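Local coordinates for arginine decarboxylase, A207R protein (Paramecium bursaria Chlorella virus 1, PDB 2NVA) that decarboxylates arginine to agmatine using pyridoxal 5'-phosphate, with a fold like that of eukaryotic ornithine decarboxylases, at residues T42-K48 / V64-A69; P84-F89 / Q105-A110. All coordinates share one frame; numbering follows the deposited sequence.

Interaction 1 (T42-K48 / V64-A69); sequences TPHYAVK and VNFDCA. With PL2 ((4-{[(4-{[amino(imino)methyl]amino}butyl)amino]methyl}-5-hydroxy-6-methylpyridin-3-yl)methyl dihydrogen phosphate), chain I.
N65 sets its CB over one face of the H44 ring, 3.3 Å from the ring centroid and 11° off the normal, a CH-pi contact. At the edge of the same ring H44 ND1 donates in the ring plane to F66 O at 3.1 Å, approaching from above the carbonyl plane. Bond and face contact together fix the rotation of the imidazole. The rim beside this stack is the looser side: T42, P43 and N65 are partly exposed, and water 1 hydrogen-bonds H44 NE2 at 2.8 Å but N65 ND2 only weakly. N65 OD1 is held by R86 NE instead.

Further along, the buried strands run parallel, and backbone bonds pass alternately between them; the straightest, D67 N to Y45 O, measures 2.8 Å at 175°. Y45 and F66 point to the face covered by helices 53-61 and 71-80; just past the strand end V47 CG2 packs against F66 CD1 at 3.8 Å, oblique to the ring.

A46 and D67 point to the opposite face, toward the cofactor adduct. K48 leaves its backbone with CG between N and the carbonyl carbon (chi1 58°), and bends at chi3 and chi4 curl NZ back to D67 OD1, a 3.0 Å salt bridge. Water 3 joins K48 NZ to D67 OD2, while water 2 links K48 N and NZ with D67 O. D67 OD1 also lies 3.1 Å from the pyridine N1 of PL2. Y353, G254 and R255 of the same chain and D325 of the second subunit also hydrogen-bond PL2. These are neighbouring parallel strands of a beta-alpha-beta unit in a TIM barrel, whose C-terminal ends carry the pyridoxal phosphate site of the class-II decarboxylases.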
loop_
_atom_site.group_PDB
_atom_site.type_symbol
_atom_site.label_atom_id
_atom_site.label_comp_id
_atom_site.label_asym_id
_atom_site.label_seq_id
_atom_site.Cartn_x
_atom_site.Cartn_y
_atom_site.Cartn_z
ATOM N N THR A 42 -9.271 -17.968 24.906
ATOM C CA THR A 42 -7.979 -18.319 24.326
ATOM C C THR A 42 -7.716 -17.429 23.116
ATOM O O THR A 42 -8.491 -17.453 22.152
ATOM C CB THR A 42 -7.933 -19.805 23.899
ATOM O OG1 THR A 42 -8.084 -20.622 25.066
ATOM C CG2 THR A 42 -6.613 -20.143 23.222
ATOM N N PRO A 43 -6.625 -16.640 23.169
ATOM C CA PRO A 43 -6.323 -15.758 22.042
ATOM C C PRO A 43 -5.669 -16.520 20.891
ATOM O O PRO A 43 -4.730 -17.290 21.106
ATOM C CB PRO A 43 -5.344 -14.736 22.643
ATOM C CG PRO A 43 -4.663 -15.472 23.759
ATOM C CD PRO A 43 -5.625 -16.539 24.254
ATOM N N HIS A 44 -6.192 -16.311 19.686
ATOM C CA HIS A 44 -5.543 -16.752 18.471
ATOM C C HIS A 44 -5.026 -15.504 17.766
ATOM O O HIS A 44 -5.785 -14.837 17.075
ATOM C CB HIS A 44 -6.530 -17.529 17.582
ATOM C CG HIS A 44 -6.754 -18.937 18.045
ATOM N ND1 HIS A 44 -6.336 -20.036 17.322
ATOM C CD2 HIS A 44 -7.328 -19.426 19.170
ATOM C CE1 HIS A 44 -6.644 -21.140 17.984
ATOM N NE2 HIS A 44 -7.252 -20.800 19.107
ATOM N N TYR A 45 -3.743 -15.207 17.964
ATOM C CA TYR A 45 -3.169 -13.959 17.456
ATOM C C TYR A 45 -3.298 -13.865 15.924
ATOM O O TYR A 45 -2.926 -14.790 15.205
ATOM C CB TYR A 45 -1.698 -13.815 17.877
ATOM C CG TYR A 45 -1.007 -12.649 17.206
ATOM C CD1 TYR A 45 0.034 -12.857 16.274
ATOM C CD2 TYR A 45 -1.417 -11.339 17.455
ATOM C CE1 TYR A 45 0.657 -11.782 15.625
ATOM C CE2 TYR A 45 -0.803 -10.253 16.819
ATOM C CZ TYR A 45 0.232 -10.474 15.915
ATOM O OH TYR A 45 0.829 -9.408 15.276
ATOM N N ALA A 46 -3.800 -12.723 15.449
ATOM C CA ALA A 46 -3.976 -12.470 14.020
ATOM C C ALA A 46 -2.638 -12.066 13.408
ATOM O O ALA A 46 -2.219 -10.907 13.478
ATOM C CB ALA A 46 -5.055 -11.385 13.781
ATOM N N VAL A 47 -1.968 -13.059 12.828
ATOM C CA VAL A 47 -0.625 -12.925 12.270
ATOM C C VAL A 47 -0.519 -11.746 11.269
ATOM O O VAL A 47 0.517 -11.072 11.198
ATOM C CB VAL A 47 -0.221 -14.264 11.583
ATOM C CG1 VAL A 47 1.119 -14.143 10.830
ATOM C CG2 VAL A 47 -0.169 -15.401 12.640
ATOM N N LYS A 48 -1.600 -11.504 10.535
ATOM C CA LYS A 48 -1.648 -10.446 9.523
ATOM C C LYS A 48 -1.338 -9.062 10.074
ATOM O O LYS A 48 -0.902 -8.188 9.329
ATOM C CB LYS A 48 -3.026 -10.419 8.842
ATOM C CG LYS A 48 -4.171 -10.209 9.826
ATOM C CD LYS A 48 -5.538 -10.110 9.150
ATOM C CE LYS A 48 -6.185 -11.471 8.927
ATOM N NZ LYS A 48 -6.433 -12.296 10.207
ATOM N N VAL A 64 0.151 -18.765 23.282
ATOM C CA VAL A 64 -0.861 -18.076 22.475
ATOM C C VAL A 64 -1.019 -18.850 21.169
ATOM O O VAL A 64 -0.029 -19.380 20.654
ATOM C CB VAL A 64 -0.432 -16.613 22.180
ATOM C CG1 VAL A 64 -1.449 -15.890 21.279
ATOM C CG2 VAL A 64 -0.237 -15.822 23.495
ATOM N N ASN A 65 -2.251 -18.935 20.659
ATOM C CA ASN A 65 -2.516 -19.638 19.407
ATOM C C ASN A 65 -2.580 -18.654 18.240
ATOM O O ASN A 65 -2.242 -17.493 18.421
ATOM C CB ASN A 65 -3.778 -20.489 19.533
ATOM C CG ASN A 65 -3.594 -21.658 20.474
ATOM O OD1 ASN A 65 -2.471 -22.006 20.845
ATOM N ND2 ASN A 65 -4.702 -22.286 20.857
ATOM N N PHE A 66 -2.974 -19.121 17.058
ATOM C CA PHE A 66 -2.825 -18.296 15.854
ATOM C C PHE A 66 -4.031 -18.297 14.944
ATOM O O PHE A 66 -4.727 -19.310 14.803
ATOM C CB PHE A 66 -1.553 -18.692 15.089
ATOM C CG PHE A 66 -0.308 -18.508 15.902
ATOM C CD1 PHE A 66 0.350 -17.287 15.915
ATOM C CD2 PHE A 66 0.160 -19.531 16.722
ATOM C CE1 PHE A 66 1.473 -17.098 16.698
ATOM C CE2 PHE A 66 1.299 -19.350 17.522
ATOM C CZ PHE A 66 1.953 -18.144 17.498
ATOM N N ASP A 67 -4.279 -17.118 14.384
ATOM C CA ASP A 67 -5.255 -16.907 13.322
ATOM C C ASP A 67 -4.463 -16.604 12.060
ATOM O O ASP A 67 -3.813 -15.557 11.963
ATOM C CB ASP A 67 -6.199 -15.746 13.698
ATOM C CG ASP A 67 -6.814 -15.055 12.499
ATOM O OD1 ASP A 67 -7.210 -13.876 12.638
ATOM O OD2 ASP A 67 -6.888 -15.657 11.392
ATOM N N CYS A 68 -4.494 -17.532 11.105
ATOM C CA CYS A 68 -3.786 -17.345 9.843
ATOM C C CYS A 68 -4.766 -17.100 8.714
ATOM O O CYS A 68 -5.813 -17.735 8.657
ATOM C CB CYS A 68 -2.935 -18.568 9.515
ATOM S SG CYS A 68 -1.547 -18.834 10.656
ATOM N N ALA A 69 -4.410 -16.202 7.800
ATOM C CA ALA A 69 -5.311 -15.760 6.733
ATOM C C ALA A 69 -5.032 -16.423 5.391
ATOM O O ALA A 69 -5.843 -16.315 4.470
ATOM C CB ALA A 69 -5.228 -14.233 6.581
HETATM N N1 PL2 I . -9.504 -11.783 12.776
HETATM C C2 PL2 I . -9.902 -11.569 11.511
HETATM C C2A PL2 I . -10.633 -12.681 10.733
HETATM C C3 PL2 I . -9.640 -10.323 10.928
HETATM O O3 PL2 I . -10.068 -10.126 9.653
HETATM C C4 PL2 I . -8.979 -9.299 11.635
HETATM C C4A PL2 I . -8.657 -7.905 11.019
HETATM C C5 PL2 I . -8.597 -9.601 12.958
HETATM C C6 PL2 I . -8.870 -10.846 13.492
HETATM P P PL2 I . -7.680 -6.485 15.137
HETATM N N PL2 I . -9.611 -7.518 9.955
HETATM C CA PL2 I . -8.944 -6.765 8.884
HETATM C CG PL2 I . -7.635 -4.678 8.298
HETATM O OP2 PL2 I . -8.394 -5.047 15.120
HETATM O OP3 PL2 I . -6.129 -6.227 14.719
HETATM O OP1 PL2 I . -7.808 -7.153 16.466
HETATM O OP4 PL2 I . -8.399 -7.276 13.933
HETATM C C5M PL2 I . -7.871 -8.551 13.824
HETATM C CB PL2 I . -8.236 -5.509 9.435
HETATM C CD PL2 I . -6.956 -3.399 8.842
HETATM N NE PL2 I . -6.330 -2.735 7.677
HETATM C CZ PL2 I . -5.411 -1.758 7.723
HETATM N NH2 PL2 I . -4.922 -1.261 6.561
HETATM N NH1 PL2 I . -4.986 -1.275 8.894
HETATM O O HOH W 1 -7.990 -23.061 20.612
HETATM O O HOH W 2 -3.638 -13.520 10.353
HETATM O O HOH W 3 -7.655 -14.566 9.029
#

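Interaction 2 (P84-F89 / Q105-A110); sequences PSRIIF and QGVDIA
V107, the residue with most surface buried here, sets its two methyls against P84, I87 and F89. With CG1 anti to the backbone N (chi1 179°), that branch meets I87 CG2 and F89 CB, each at 3.9 Å, whereas CG2 turns to P84 CB and I87 CD1. I74 of helix 71-80 and A102 of helix 96-105 also touch V107, placing it in the layer between strands and helices.

I109 contributes the next largest share, on another side of the strand pair. Its CG2 and CD1 pack across I88, although a near-eclipsed chi2 of 19° and a short approach to H44 leave the exact place of I88 CD1 doubtful. The backbone of I109 adds the one direct hydrogen bond between the segments, F89 N to I109 O at 2.8 Å; next to it A110 CB rests against F89 CB at 3.8 Å.

P84, the third large contributor, is pressed against the end of helix 96-105. Its CG lies 3.3 Å from Q105 O, and its CB rests on the backbone of G106, whose positive phi of 110° turns the chain out of the helix. Between this end and the F89 bridge the backbones part, and water fills in: water 4 accepts from D108 N beside P84 O and I87 O, and water 5 lies between S85 O and D108 OD1.

A single backbone bridge, F89 with A110, thus joins the third and fourth strands, 87-89 and 109-112, which end the eight-strand order, and so closes the TIM barrel into a ring.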
loop_
_atom_site.group_PDB
_atom_site.type_symbol
_atom_site.label_atom_id
_atom_site.label_comp_id
_atom_site.label_asym_id
_atom_site.label_seq_id
_atom_site.Cartn_x
_atom_site.Cartn_y
_atom_site.Cartn_z
ATOM N N PRO A 84 0.417 -27.108 13.888
ATOM C CA PRO A 84 -0.738 -26.680 13.084
ATOM C C PRO A 84 -2.083 -26.858 13.813
ATOM O O PRO A 84 -3.068 -26.211 13.437
ATOM C CB PRO A 84 -0.666 -27.590 11.855
ATOM C CG PRO A 84 0.785 -27.943 11.737
ATOM C CD PRO A 84 1.246 -28.099 13.172
ATOM N N SER A 85 -2.116 -27.696 14.854
ATOM C CA SER A 85 -3.338 -27.856 15.685
ATOM C C SER A 85 -3.733 -26.553 16.406
ATOM O O SER A 85 -4.888 -26.402 16.834
ATOM C CB SER A 85 -3.173 -28.992 16.701
ATOM O OG SER A 85 -2.141 -28.715 17.633
ATOM N N ARG A 86 -2.757 -25.645 16.560
ATOM C CA ARG A 86 -2.961 -24.350 17.243
ATOM C C ARG A 86 -3.434 -23.209 16.317
ATOM O O ARG A 86 -3.586 -22.080 16.766
ATOM C CB ARG A 86 -1.692 -23.933 17.999
ATOM C CG ARG A 86 -1.425 -24.770 19.231
ATOM C CD ARG A 86 0.017 -24.606 19.693
ATOM N NE ARG A 86 0.267 -23.278 20.270
ATOM C CZ ARG A 86 1.433 -22.901 20.794
ATOM N NH1 ARG A 86 1.580 -21.685 21.301
ATOM N NH2 ARG A 86 2.460 -23.738 20.797
ATOM N N ILE A 87 -3.660 -23.519 15.036
ATOM C CA ILE A 87 -4.025 -22.521 14.015
ATOM C C ILE A 87 -5.509 -22.626 13.656
ATOM O O ILE A 87 -6.016 -23.739 13.455
ATOM C CB ILE A 87 -3.157 -22.707 12.730
ATOM C CG1 ILE A 87 -1.667 -22.575 13.085
ATOM C CG2 ILE A 87 -3.553 -21.698 11.613
ATOM C CD1 ILE A 87 -0.722 -22.991 11.966
ATOM N N ILE A 88 -6.198 -21.481 13.607
ATOM C CA ILE A 88 -7.518 -21.384 12.975
ATOM C C ILE A 88 -7.268 -20.677 11.646
ATOM O O ILE A 88 -6.660 -19.597 11.621
ATOM C CB ILE A 88 -8.546 -20.561 13.799
ATOM C CG1 ILE A 88 -9.093 -21.301 15.040
ATOM C CG2 ILE A 88 -9.778 -20.208 12.951
ATOM C CD1 ILE A 88 -8.275 -22.446 15.504
ATOM N N PHE A 89 -7.713 -21.299 10.547
ATOM C CA PHE A 89 -7.651 -20.666 9.238
ATOM C C PHE A 89 -8.853 -19.727 9.170
ATOM O O PHE A 89 -9.905 -20.082 8.608
ATOM C CB PHE A 89 -7.715 -21.743 8.150
ATOM C CG PHE A 89 -7.149 -21.325 6.808
ATOM C CD1 PHE A 89 -7.030 -19.977 6.443
ATOM C CD2 PHE A 89 -6.800 -22.307 5.878
ATOM C CE1 PHE A 89 -6.544 -19.624 5.178
ATOM C CE2 PHE A 89 -6.311 -21.974 4.625
ATOM C CZ PHE A 89 -6.178 -20.637 4.260
ATOM N N GLN A 105 -1.050 -30.168 6.161
ATOM C CA GLN A 105 -0.231 -29.786 7.313
ATOM C C GLN A 105 -0.906 -30.060 8.647
ATOM O O GLN A 105 -0.231 -30.233 9.657
ATOM C CB GLN A 105 0.171 -28.312 7.217
ATOM C CG GLN A 105 1.001 -27.984 5.978
ATOM C CD GLN A 105 2.368 -28.628 6.022
ATOM O OE1 GLN A 105 3.114 -28.466 6.996
ATOM N NE2 GLN A 105 2.701 -29.386 4.986
ATOM N N GLY A 106 -2.235 -30.089 8.669
ATOM C CA GLY A 106 -2.940 -30.286 9.939
ATOM C C GLY A 106 -3.688 -29.066 10.445
ATOM O O GLY A 106 -4.112 -29.025 11.603
ATOM N N VAL A 107 -3.858 -28.066 9.589
ATOM C CA VAL A 107 -4.734 -26.941 9.915
ATOM C C VAL A 107 -6.149 -27.333 9.529
ATOM O O VAL A 107 -6.489 -27.339 8.344
ATOM C CB VAL A 107 -4.291 -25.620 9.198
ATOM C CG1 VAL A 107 -5.250 -24.467 9.535
ATOM C CG2 VAL A 107 -2.874 -25.283 9.600
ATOM N N ASP A 108 -6.961 -27.672 10.529
ATOM C CA ASP A 108 -8.256 -28.295 10.274
ATOM C C ASP A 108 -9.390 -27.645 11.066
ATOM O O ASP A 108 -10.366 -28.300 11.442
ATOM C CB ASP A 108 -8.188 -29.811 10.550
ATOM C CG ASP A 108 -7.751 -30.133 11.964
ATOM O OD1 ASP A 108 -7.593 -29.177 12.767
ATOM O OD2 ASP A 108 -7.550 -31.343 12.275
ATOM N N ILE A 109 -9.231 -26.351 11.333
ATOM C CA ILE A 109 -10.310 -25.517 11.842
ATOM C C ILE A 109 -10.316 -24.277 10.957
ATOM O O ILE A 109 -9.267 -23.651 10.793
ATOM C CB ILE A 109 -10.093 -25.085 13.298
ATOM C CG1 ILE A 109 -9.873 -26.303 14.197
ATOM C CG2 ILE A 109 -11.295 -24.263 13.769
ATOM C CD1 ILE A 109 -9.524 -25.951 15.635
ATOM N N ALA A 110 -11.470 -23.950 10.377
ATOM C CA ALA A 110 -11.583 -22.795 9.466
ATOM C C ALA A 110 -12.967 -22.177 9.510
ATOM O O ALA A 110 -13.905 -22.782 10.032
ATOM C CB ALA A 110 -11.229 -23.194 8.020
HETATM O O HOH W 4 -5.996 -26.243 13.043
HETATM O O HOH W 5 -6.658 -27.682 15.264
#

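Overall arrangement
Following the chain, strand 41-46 leads through helix 53-61 to strand 65-68, where interaction 1 closes the first loop. Helix 71-80 then carries the chain to strand 87-89, and helix 96-105 returns it to strand 109-112, where interaction 2 closes a second. The two loops stand in series, neither nested nor crossed, with centres 11 Å apart. Strands 65-68 and 87-89 are neighbours, so the contacts meet directly: F66 O and I88 N are 2.9 Å apart, probably hydrogen-bonded. Together they connect four consecutive barrel strands, interaction 1 at the cofactor and interaction 2 farther from it, toward the outside of the chain.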